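Local coordinates for protein probable transcriptional regulator (Rhodococcus jostii, PDB 3ON2) that probably binds DNA as a transcriptional regulator of the TetR family, with a helix-turn-helix head and an all-helical, ligand-pocket-bearing C-terminal domain, at residues A[163-167]-A[184-189]; A[68-72]-A[127-131]; A[145-149]-A[193-198]; A[61-65]-A[121-127]. All blocks are in the same frame, centred on the assembly; numbering follows the deposited sequence. Where two conformers were deposited one is given.

Contact 1. Residues A[163-167]-A[184-189]; sequences TFHGI and VVTAAS
Ile167 and Phe164, one turn apart on helix 153-172, reach across to Val184, Val185, Ala188 and Ser189 of helix 181-196. Ile167 keeps CG1 beside its backbone N and runs straight on to CD1 (chi2 175°), which lands on the CB of Ala188 at 3.5 Å. The same CD1 lies 3.8 Å from CG1 of Val184, the two side chains sliding past each other in opposite directions, while CG2 of Ile167 faces CG2 of Val185. Phe164 turns CG away from its carbonyl carbon (chi1 -60°), which carries the ring out to the opposing helix. There CE1 is 3.5 Å from the carbonyl O of Val185, near the ring plane, and CZ is 3.3 Å from OG of Ser189, which approaches obliquely. The side chains of Val185 and Phe164 cross at about a right angle. One face of the ring carries the methyl CG2 of Thr163, whose hydroxyl turns back to Val159 O. With no hydrogen bond across, this is mainly apolar packing, the ring edge also meeting the Val185 carbonyl. The antiparallel pair (161°, axes 10.5 Å apart) belongs to the helical C-terminal domain, where the Phe164 side chain lies about 4 Å from a bound polyether, probably from the crystallisation liquor. Helix 86-103 packs against the same side chains, Ala94 on Phe164 and Ser189, Val98 on Phe164 and Val185.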
loop_
_atom_site.group_PDB
_atom_site.type_symbol
_atom_site.label_atom_id
_atom_site.label_comp_id
_atom_site.label_asym_id
_atom_site.label_seq_id
_atom_site.Cartn_x
_atom_site.Cartn_y
_atom_site.Cartn_z
ATOM N N THR A 163 8.381 -3.405 11.009
ATOM C CA THR A 163 8.985 -2.172 11.499
ATOM C C THR A 163 8.294 -0.935 10.944
ATOM O O THR A 163 7.865 -0.062 11.721
ATOM C CB THR A 163 10.479 -2.101 11.190
ATOM O OG1 THR A 163 11.123 -3.227 11.807
ATOM C CG2 THR A 163 11.078 -0.754 11.728
ATOM N N PHE A 164 8.179 -0.848 9.625
ATOM C CA PHE A 164 7.635 0.378 9.027
ATOM C C PHE A 164 6.108 0.449 9.051
ATOM O O PHE A 164 5.543 1.553 9.164
ATOM C CB PHE A 164 8.327 0.691 7.672
ATOM C CG PHE A 164 9.797 0.885 7.853
ATOM C CD1 PHE A 164 10.283 2.052 8.450
ATOM C CD2 PHE A 164 10.692 -0.145 7.569
ATOM C CE1 PHE A 164 11.639 2.211 8.710
ATOM C CE2 PHE A 164 12.071 0.021 7.816
ATOM C CZ PHE A 164 12.524 1.204 8.382
ATOM N N HIS A 165 5.428 -0.697 8.999
ATOM C CA HIS A 165 4.006 -0.678 9.317
ATOM C C HIS A 165 3.758 -0.295 10.789
ATOM O O HIS A 165 2.761 0.356 11.096
ATOM C CB HIS A 165 3.307 -1.997 8.992
ATOM C CG HIS A 165 1.815 -1.906 9.066
ATOM N ND1 HIS A 165 1.080 -1.137 8.187
ATOM C CD2 HIS A 165 0.922 -2.462 9.919
ATOM C CE1 HIS A 165 -0.201 -1.214 8.503
ATOM N NE2 HIS A 165 -0.327 -2.024 9.539
ATOM N N GLY A 166 4.628 -0.740 11.691
ATOM C CA GLY A 166 4.557 -0.316 13.098
ATOM C C GLY A 166 4.701 1.195 13.266
ATOM O O GLY A 166 3.914 1.804 13.964
ATOM N N ILE A 167 5.691 1.796 12.602
ATOM C CA ILE A 167 5.838 3.256 12.588
ATOM C C ILE A 167 4.570 3.970 12.049
ATOM O O ILE A 167 4.044 4.901 12.699
ATOM C CB ILE A 167 7.150 3.733 11.856
ATOM C CG1 ILE A 167 8.400 3.266 12.624
ATOM C CG2 ILE A 167 7.188 5.303 11.783
ATOM C CD1 ILE A 167 9.761 3.591 11.878
ATOM N N VAL A 184 11.877 9.204 12.844
ATOM C CA VAL A 184 11.701 7.858 13.412
ATOM C C VAL A 184 11.930 6.813 12.313
ATOM O O VAL A 184 12.608 5.811 12.542
ATOM C CB VAL A 184 10.285 7.697 14.051
ATOM C CG1 VAL A 184 10.046 6.271 14.589
ATOM C CG2 VAL A 184 10.122 8.669 15.172
ATOM N N VAL A 185 11.378 7.051 11.127
ATOM C CA VAL A 185 11.659 6.183 9.961
ATOM C C VAL A 185 13.176 6.047 9.712
ATOM O O VAL A 185 13.704 4.935 9.570
ATOM C CB VAL A 185 10.920 6.684 8.675
ATOM C CG1 VAL A 185 11.371 5.904 7.415
ATOM C CG2 VAL A 185 9.414 6.584 8.846
ATOM N N THR A 186 13.872 7.179 9.700
ATOM C CA THR A 186 15.332 7.196 9.447
ATOM C C THR A 186 16.101 6.453 10.516
ATOM O O THR A 186 16.977 5.651 10.186
ATOM C CB THR A 186 15.879 8.640 9.298
ATOM O OG1 THR A 186 15.221 9.246 8.187
ATOM C CG2 THR A 186 17.367 8.628 8.985
ATOM N N ALA A 187 15.735 6.660 11.790
ATOM C CA ALA A 187 16.428 5.955 12.865
ATOM C C ALA A 187 16.189 4.446 12.724
ATOM O O ALA A 187 17.124 3.645 12.859
ATOM C CB ALA A 187 15.968 6.451 14.234
ATOM N N ALA A 188 14.950 4.060 12.435
ATOM C CA ALA A 188 14.614 2.643 12.237
ATOM C C ALA A 188 15.376 2.037 11.029
ATOM O O ALA A 188 15.873 0.896 11.096
ATOM C CB ALA A 188 13.088 2.466 12.063
ATOM N N SER A 189 15.465 2.793 9.939
ATOM C CA SER A 189 16.251 2.365 8.747
ATOM C C SER A 189 17.731 2.185 9.009
ATOM O O SER A 189 18.301 1.181 8.562
ATOM C CB SER A 189 16.064 3.302 7.530
ATOM O OG SER A 189 14.730 3.227 7.046
#

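Contact 2. Residues A[68-72]-A[127-131]; sequences FLRLT and AGHAS
Ala127 opens this contact by setting its CB against CB of Phe68, 3.7 Å away, where helix 122-144 runs almost parallel to helix 56-81 (16°, axes 8.4 Å apart). Its carbonyl O accepts a hydrogen bond from a water that also bonds OG1 of Thr72. At Gly128 the CA sits over one face of the Phe68 ring, 3.6 Å from the centroid, a CH-pi contact that the bare glycine permits: a CB here would come tightly against the ring. In Phe68, chi1 (-78°) sends the ring toward the other helix and chi2 (-69°) turns its face to Gly128. Replacing Phe68 by an alanine would probably leave the Gly128 CA without its aromatic cover and open a gap between the helices. Ala130 adds a loose contact, its CB 4.2 Å from OG1 of Thr72. Ser131 ends the run: its OG and OG1 of Thr72 share a 2.7 Å hydrogen bond, and the same OG lies at the edge of the Phe68 ring, 3.8 Å from CD1. CD2 of Leu71 is 4.1 Å from OG of Ser131. Phe68, Leu71, Gly128 and Ser131 all line the pocket holding a polyether, probably from the crystallisation liquor. The chemistry is thus mixed: small residues let the backbones close in, and there the hydroxyl pair and its water supply partners for polar atoms, with Ser131 also facing the pocket.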
loop_
_atom_site.group_PDB
_atom_site.type_symbol
_atom_site.label_atom_id
_atom_site.label_comp_id
_atom_site.label_asym_id
_atom_site.label_seq_id
_atom_site.Cartn_x
_atom_site.Cartn_y
_atom_site.Cartn_z
ATOM N N PHE A 68 -3.275 -2.141 -3.615
ATOM C CA PHE A 68 -2.019 -2.859 -3.698
ATOM C C PHE A 68 -1.257 -2.521 -4.960
ATOM O O PHE A 68 -0.049 -2.288 -4.905
ATOM C CB PHE A 68 -2.217 -4.371 -3.567
ATOM C CG PHE A 68 -2.419 -4.819 -2.160
ATOM C CD1 PHE A 68 -1.369 -4.755 -1.233
ATOM C CD2 PHE A 68 -3.667 -5.286 -1.754
ATOM C CE1 PHE A 68 -1.556 -5.166 0.063
ATOM C CE2 PHE A 68 -3.882 -5.693 -0.456
ATOM C CZ PHE A 68 -2.832 -5.645 0.458
ATOM N N LEU A 69 -1.955 -2.463 -6.096
ATOM C CA LEU A 69 -1.287 -2.120 -7.367
ATOM C C LEU A 69 -0.574 -0.772 -7.253
ATOM O O LEU A 69 0.596 -0.615 -7.675
ATOM C CB LEU A 69 -2.302 -2.112 -8.519
ATOM C CG LEU A 69 -2.763 -3.518 -8.919
ATOM C CD1 LEU A 69 -3.845 -3.432 -9.992
ATOM C CD2 LEU A 69 -1.607 -4.390 -9.408
ATOM N N ARG A 70 -1.259 0.187 -6.644
ATOM C CA ARG A 70 -0.716 1.529 -6.438
ATOM C C ARG A 70 0.409 1.569 -5.414
ATOM O O ARG A 70 1.360 2.349 -5.571
ATOM C CB ARG A 70 -1.828 2.517 -6.071
ATOM C CG ARG A 70 -2.740 2.822 -7.258
ATOM C CD ARG A 70 -3.706 3.903 -6.876
ATOM N NE ARG A 70 -4.874 3.320 -6.270
ATOM C CZ ARG A 70 -5.642 3.945 -5.387
ATOM N NH1 ARG A 70 -5.323 5.172 -4.953
ATOM N NH2 ARG A 70 -6.709 3.320 -4.913
ATOM N N LEU A 71 0.312 0.739 -4.377
ATOM C CA LEU A 71 1.400 0.643 -3.399
ATOM C C LEU A 71 2.656 0.070 -4.053
ATOM O O LEU A 71 3.763 0.585 -3.843
ATOM C CB LEU A 71 1.000 -0.212 -2.181
ATOM C CG LEU A 71 2.121 -0.579 -1.183
ATOM C CD1 LEU A 71 2.820 0.679 -0.553
ATOM C CD2 LEU A 71 1.552 -1.480 -0.092
ATOM N N THR A 72 2.489 -0.996 -4.837
ATOM C CA THR A 72 3.617 -1.540 -5.591
ATOM C C THR A 72 4.233 -0.475 -6.524
ATOM O O THR A 72 5.446 -0.288 -6.547
ATOM C CB THR A 72 3.216 -2.803 -6.397
ATOM O OG1 THR A 72 2.773 -3.818 -5.493
ATOM C CG2 THR A 72 4.412 -3.335 -7.215
ATOM N N ALA A 127 -2.139 -9.354 -5.914
ATOM C CA ALA A 127 -1.694 -7.964 -5.875
ATOM C C ALA A 127 -0.905 -7.661 -4.583
ATOM O O ALA A 127 0.135 -7.005 -4.642
ATOM C CB ALA A 127 -2.898 -7.023 -6.020
ATOM N N GLY A 128 -1.395 -8.145 -3.436
ATOM C CA GLY A 128 -0.721 -7.968 -2.134
ATOM C C GLY A 128 0.643 -8.656 -2.086
ATOM O O GLY A 128 1.646 -8.099 -1.560
ATOM N N HIS A 129 0.708 -9.857 -2.651
ATOM C CA HIS A 129 1.968 -10.597 -2.726
ATOM C C HIS A 129 3.007 -9.912 -3.616
ATOM O O HIS A 129 4.205 -10.043 -3.373
ATOM C CB HIS A 129 1.726 -12.054 -3.146
ATOM C CG HIS A 129 1.032 -12.867 -2.099
ATOM N ND1 HIS A 129 1.016 -14.247 -2.112
ATOM C CD2 HIS A 129 0.355 -12.492 -0.987
ATOM C CE1 HIS A 129 0.336 -14.687 -1.068
ATOM N NE2 HIS A 129 -0.071 -13.642 -0.366
ATOM N N ALA A 130 2.556 -9.161 -4.620
ATOM C CA ALA A 130 3.488 -8.411 -5.487
ATOM C C ALA A 130 4.283 -7.314 -4.775
ATOM O O ALA A 130 5.481 -7.148 -5.037
ATOM C CB ALA A 130 2.741 -7.823 -6.715
ATOM N N SER A 131 3.613 -6.564 -3.891
ATOM C CA SER A 131 4.262 -5.517 -3.105
ATOM C C SER A 131 5.371 -6.168 -2.263
ATOM O O SER A 131 6.504 -5.671 -2.192
ATOM C CB SER A 131 3.219 -4.766 -2.222
ATOM O OG SER A 131 2.004 -4.368 -2.930
HETATM O O HOH W 1 0.734 -5.148 -6.733
#

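Contact 3. Residues A[145-149]-A[193-198]; sequences AGDIG and WRGLAQ
The indole of Trp193 has CG2 of Ile148 over one face, 4.0 Å from the centroid of the six-membered ring, and CB of Asp147 at its edge, 3.7 Å from CH2; Phe90 meets it edge-to-face. The partner is the turn after helix 122-144; a Schellman motif ends that helix, with Gly146, at positive phi, as C-prime residue. Beyond it, Ile148 and Ala197 form a single beta bridge, joining this turn to the C-terminal end of the chain. Ile148 places CG1 between backbone N and carbonyl carbon (chi1 60°), leaving CG2 for the indole and for CB of Leu196, 3.8 Å away. With a serine at Trp193, the Ile148 methyl would lose the ring face it rests on, and the turn is likely to be less firmly packed against the helix end. Two nearly straight backbone bonds flank the bridge: Gly149 N to Leu196 O (3.0 Å, 172°) and Gln198 N to Asp147 O (3.1 Å, 171°). The extended side chain of Gln198 lies back along the turn, and its NE2 makes a weak, bent bond of 2.8 Å to Ile148 O.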
loop_
_atom_site.group_PDB
_atom_site.type_symbol
_atom_site.label_atom_id
_atom_site.label_comp_id
_atom_site.label_asym_id
_atom_site.label_seq_id
_atom_site.Cartn_x
_atom_site.Cartn_y
_atom_site.Cartn_z
ATOM N N ALA A 145 24.780 -8.694 -3.846
ATOM C CA ALA A 145 25.816 -7.668 -3.889
ATOM C C ALA A 145 26.784 -7.772 -2.697
ATOM O O ALA A 145 27.835 -7.117 -2.688
ATOM C CB ALA A 145 25.205 -6.286 -3.959
ATOM N N GLY A 146 26.439 -8.586 -1.699
ATOM C CA GLY A 146 27.283 -8.747 -0.516
ATOM C C GLY A 146 27.234 -7.593 0.468
ATOM O O GLY A 146 28.136 -7.448 1.296
ATOM N N ASP A 147 26.184 -6.769 0.392
ATOM C CA ASP A 147 26.038 -5.603 1.291
ATOM C C ASP A 147 25.523 -6.018 2.668
ATOM O O ASP A 147 25.873 -5.419 3.692
ATOM C CB ASP A 147 25.118 -4.527 0.682
ATOM C CG ASP A 147 25.852 -3.588 -0.288
ATOM O OD1 ASP A 147 27.077 -3.748 -0.484
ATOM O OD2 ASP A 147 25.203 -2.674 -0.859
ATOM N N ILE A 148 24.687 -7.048 2.686
ATOM C CA ILE A 148 24.158 -7.562 3.933
ATOM C C ILE A 148 24.496 -9.039 4.107
ATOM O O ILE A 148 24.842 -9.719 3.142
ATOM C CB ILE A 148 22.617 -7.307 4.086
ATOM C CG1 ILE A 148 21.808 -7.974 2.961
ATOM C CG2 ILE A 148 22.323 -5.808 4.183
ATOM C CD1 ILE A 148 20.274 -7.998 3.210
ATOM N N GLY A 149 24.367 -9.525 5.335
ATOM C CA GLY A 149 24.675 -10.916 5.671
ATOM C C GLY A 149 23.627 -11.926 5.248
ATOM O O GLY A 149 22.546 -11.557 4.786
ATOM N N TRP A 193 19.571 -1.366 8.978
ATOM C CA TRP A 193 20.687 -1.567 8.027
ATOM C C TRP A 193 21.910 -2.104 8.782
ATOM O O TRP A 193 22.527 -3.111 8.373
ATOM C CB TRP A 193 21.031 -0.271 7.254
ATOM C CG TRP A 193 22.205 -0.506 6.373
ATOM C CD1 TRP A 193 23.526 -0.215 6.653
ATOM C CD2 TRP A 193 22.202 -1.177 5.111
ATOM N NE1 TRP A 193 24.328 -0.645 5.619
ATOM C CE2 TRP A 193 23.547 -1.243 4.665
ATOM C CE3 TRP A 193 21.194 -1.735 4.311
ATOM C CZ2 TRP A 193 23.909 -1.824 3.435
ATOM C CZ3 TRP A 193 21.560 -2.326 3.089
ATOM C CH2 TRP A 193 22.908 -2.347 2.664
ATOM N N ARG A 194 22.246 -1.453 9.894
ATOM C CA ARG A 194 23.367 -1.887 10.749
ATOM C C ARG A 194 23.225 -3.318 11.268
ATOM O O ARG A 194 24.213 -4.077 11.326
ATOM C CB ARG A 194 23.561 -0.941 11.935
ATOM C CG ARG A 194 24.213 0.383 11.592
ATOM C CD ARG A 194 24.394 1.212 12.891
ATOM N NE ARG A 194 23.872 2.564 12.767
ATOM C CZ ARG A 194 22.951 3.109 13.569
ATOM N NH1 ARG A 194 22.432 2.435 14.598
ATOM N NH2 ARG A 194 22.559 4.351 13.349
ATOM N N GLY A 195 22.006 -3.694 11.637
ATOM C CA GLY A 195 21.749 -5.041 12.153
ATOM C C GLY A 195 21.861 -6.124 11.090
ATOM O O GLY A 195 22.067 -7.296 11.413
ATOM N N LEU A 196 21.715 -5.738 9.822
ATOM C CA LEU A 196 21.875 -6.690 8.725
ATOM C C LEU A 196 23.239 -6.632 8.067
ATOM O O LEU A 196 23.664 -7.634 7.523
ATOM C CB LEU A 196 20.833 -6.487 7.633
ATOM C CG LEU A 196 19.356 -6.442 8.019
ATOM C CD1 LEU A 196 18.611 -5.884 6.831
ATOM C CD2 LEU A 196 18.799 -7.832 8.443
ATOM N N ALA A 197 23.894 -5.471 8.105
ATOM C CA ALA A 197 25.059 -5.169 7.256
ATOM C C ALA A 197 26.245 -6.101 7.499
ATOM O O ALA A 197 26.435 -6.600 8.612
ATOM C CB ALA A 197 25.496 -3.691 7.423
ATOM N N GLN A 198 27.022 -6.337 6.436
ATOM C CA GLN A 198 28.270 -7.100 6.516
ATOM C C GLN A 198 29.433 -6.132 6.755
ATOM O O GLN A 198 29.474 -5.040 6.172
ATOM C CB GLN A 198 28.515 -7.883 5.220
ATOM C CG GLN A 198 27.926 -9.283 5.166
ATOM C CD GLN A 198 28.299 -10.019 3.873
ATOM O OE1 GLN A 198 29.410 -9.875 3.359
ATOM N NE2 GLN A 198 27.363 -10.804 3.341
HETATM O O HOH W 2 21.351 -10.162 6.909
#

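Contact 4. Residues A[61-65]-A[121-127]; sequences DALAE and ASQVVEA
A partly buried helix-to-helix packing, without a direct hydrogen bond, joins Asp61, Ala64 and Glu65 of helix 56-81 to Ala121, Gln123, Val124 and Ala127 at the start of helix 122-144. The two run nearly parallel, 13° apart, with axes 8.9 Å from each other. Val124 is the wedge: its CG2, beside its own backbone N, presses on Asp61 O at 3.3 Å, and CG1 reaches CB of Ala64 at 4.1 Å. Helix 105-115 closes over this valine through Asn114 and Lys115. As in other TetR-family proteins, this is probably part of the junction where the long helix leaving the DNA-binding region meets the C-terminal domain. At its head, Asp61 turns OD2 to within 3.6 Å of CB of Ala121, the N-cap residue of helix 122-144. A water accepts from Ala121 N and donates to OD1 of Asp61, an atom that Gln57 and Asn114 also hold. Farther along, Glu65 and Gln123 cross at about a right angle, carboxylate and amide planes 75° apart. CB and CG of Gln123 lie along the carboxylate, CB 3.6 Å from OE2 of Glu65, with CG set between backbone N and carbonyl carbon (chi1 74°); the bend at chi2 swings the amide back toward Asp61. The NE2 of Gln123 donates to a second water, which bonds weakly to OE1 of Glu65. The CG of Glu65 also rests on CB of Ala127 at 4.0 Å.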
loop_
_atom_site.group_PDB
_atom_site.type_symbol
_atom_site.label_atom_id
_atom_site.label_comp_id
_atom_site.label_asym_id
_atom_site.label_seq_id
_atom_site.Cartn_x
_atom_site.Cartn_y
_atom_site.Cartn_z
ATOM N N ASP A 61 -13.362 -5.438 -3.349
ATOM C CA ASP A 61 -12.259 -6.230 -3.898
ATOM C C ASP A 61 -11.466 -5.383 -4.913
ATOM O O ASP A 61 -10.237 -5.430 -4.925
ATOM C CB ASP A 61 -12.782 -7.499 -4.587
ATOM C CG ASP A 61 -13.319 -8.565 -3.598
ATOM O OD1 ASP A 61 -13.168 -8.416 -2.351
ATOM O OD2 ASP A 61 -13.876 -9.584 -4.090
ATOM N N ALA A 62 -12.183 -4.631 -5.758
ATOM C CA ALA A 62 -11.574 -3.737 -6.750
ATOM C C ALA A 62 -10.763 -2.610 -6.106
ATOM O O ALA A 62 -9.661 -2.326 -6.562
ATOM C CB ALA A 62 -12.630 -3.164 -7.707
ATOM N N LEU A 63 -11.299 -1.992 -5.052
ATOM C CA LEU A 63 -10.581 -0.959 -4.289
ATOM C C LEU A 63 -9.317 -1.500 -3.638
ATOM O O LEU A 63 -8.237 -0.897 -3.726
ATOM C CB LEU A 63 -11.486 -0.412 -3.183
ATOM C CG LEU A 63 -12.498 0.643 -3.609
ATOM C CD1 LEU A 63 -13.557 0.856 -2.504
ATOM C CD2 LEU A 63 -11.763 1.949 -3.918
ATOM N N ALA A 64 -9.458 -2.669 -3.019
ATOM C CA ALA A 64 -8.333 -3.348 -2.367
ATOM C C ALA A 64 -7.251 -3.716 -3.391
ATOM O O ALA A 64 -6.063 -3.477 -3.159
ATOM C CB ALA A 64 -8.830 -4.587 -1.633
ATOM N N GLU A 65 -7.651 -4.307 -4.512
ATOM C CA GLU A 65 -6.695 -4.664 -5.582
ATOM C C GLU A 65 -5.963 -3.431 -6.119
ATOM O O GLU A 65 -4.737 -3.422 -6.232
ATOM C CB GLU A 65 -7.414 -5.392 -6.729
ATOM C CG GLU A 65 -6.448 -6.072 -7.708
ATOM C CD GLU A 65 -7.067 -6.310 -9.073
ATOM O OE1 GLU A 65 -8.122 -5.699 -9.384
ATOM O OE2 GLU A 65 -6.483 -7.099 -9.841
ATOM N N ALA A 121 -10.573 -12.599 -2.427
ATOM C CA ALA A 121 -10.419 -12.839 -3.861
ATOM C C ALA A 121 -8.945 -12.998 -4.267
ATOM O O ALA A 121 -8.062 -12.273 -3.794
ATOM C CB ALA A 121 -11.121 -11.750 -4.693
ATOM N N SER A 122 -8.697 -13.975 -5.134
ATOM C CA SER A 122 -7.346 -14.281 -5.618
ATOM C C SER A 122 -6.619 -13.074 -6.241
ATOM O O SER A 122 -5.408 -12.924 -6.064
ATOM C CB SER A 122 -7.395 -15.431 -6.624
ATOM O OG SER A 122 -8.318 -15.142 -7.668
ATOM N N GLN A 123 -7.342 -12.204 -6.952
ATOM C CA GLN A 123 -6.671 -11.052 -7.564
ATOM C C GLN A 123 -6.175 -10.065 -6.504
ATOM O O GLN A 123 -5.125 -9.437 -6.690
ATOM C CB GLN A 123 -7.520 -10.358 -8.636
ATOM C CG GLN A 123 -8.681 -9.517 -8.124
ATOM C CD GLN A 123 -9.945 -10.327 -7.840
ATOM O OE1 GLN A 123 -9.948 -11.574 -7.880
ATOM N NE2 GLN A 123 -11.042 -9.612 -7.556
ATOM N N VAL A 124 -6.912 -9.953 -5.390
ATOM C CA VAL A 124 -6.451 -9.154 -4.246
ATOM C C VAL A 124 -5.216 -9.814 -3.619
ATOM O O VAL A 124 -4.186 -9.143 -3.391
ATOM C CB VAL A 124 -7.548 -8.936 -3.179
ATOM C CG1 VAL A 124 -6.982 -8.181 -1.973
ATOM C CG2 VAL A 124 -8.757 -8.160 -3.787
ATOM N N VAL A 125 -5.327 -11.114 -3.322
ATOM C CA VAL A 125 -4.210 -11.867 -2.737
ATOM C C VAL A 125 -2.942 -11.708 -3.589
ATOM O O VAL A 125 -1.876 -11.408 -3.046
ATOM C CB VAL A 125 -4.548 -13.373 -2.525
ATOM C CG1 VAL A 125 -3.320 -14.140 -2.017
ATOM C CG2 VAL A 125 -5.717 -13.540 -1.555
ATOM N N GLU A 126 -3.069 -11.878 -4.913
ATOM C CA GLU A 126 -1.917 -11.772 -5.849
ATOM C C GLU A 126 -1.287 -10.378 -5.898
ATOM O O GLU A 126 -0.061 -10.237 -5.952
ATOM C CB GLU A 126 -2.325 -12.181 -7.270
ATOM C CG GLU A 126 -2.496 -13.697 -7.464
ATOM C CD GLU A 126 -3.105 -14.066 -8.821
ATOM O OE1 GLU A 126 -3.060 -13.210 -9.745
ATOM O OE2 GLU A 126 -3.622 -15.210 -8.960
ATOM N N ALA A 127 -2.139 -9.354 -5.914
ATOM C CA ALA A 127 -1.694 -7.964 -5.875
ATOM C C ALA A 127 -0.905 -7.661 -4.583
ATOM O O ALA A 127 0.135 -7.005 -4.642
ATOM C CB ALA A 127 -2.898 -7.023 -6.020
HETATM O O HOH W 3 -11.363 -10.172 -1.424
HETATM O O HOH W 4 -10.867 -6.977 -8.009
#

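Contacts 2 and 4 hold the same pair of helices, 56-81 and 122-144, share Ala127 and touch where Phe68 meets Val124; their centres lie 9 Å apart. Contact 2 is the buried one, near the centre of the chain and on the pocket wall, with a hydroxyl pair and an aromatic face; contact 4, farther out, uses water-bridged carboxylates. Contacts 1 and 3 both use helix 181-196. Contact 1 is partly buried and mainly apolar, with no hydrogen bond across its antiparallel helices, and reaches the pocket through Phe164, whereas contact 3, at the surface, combines backbone bonds with packing on an indole. Contacts 1 and 4 lie on opposite sides of the chain's centre.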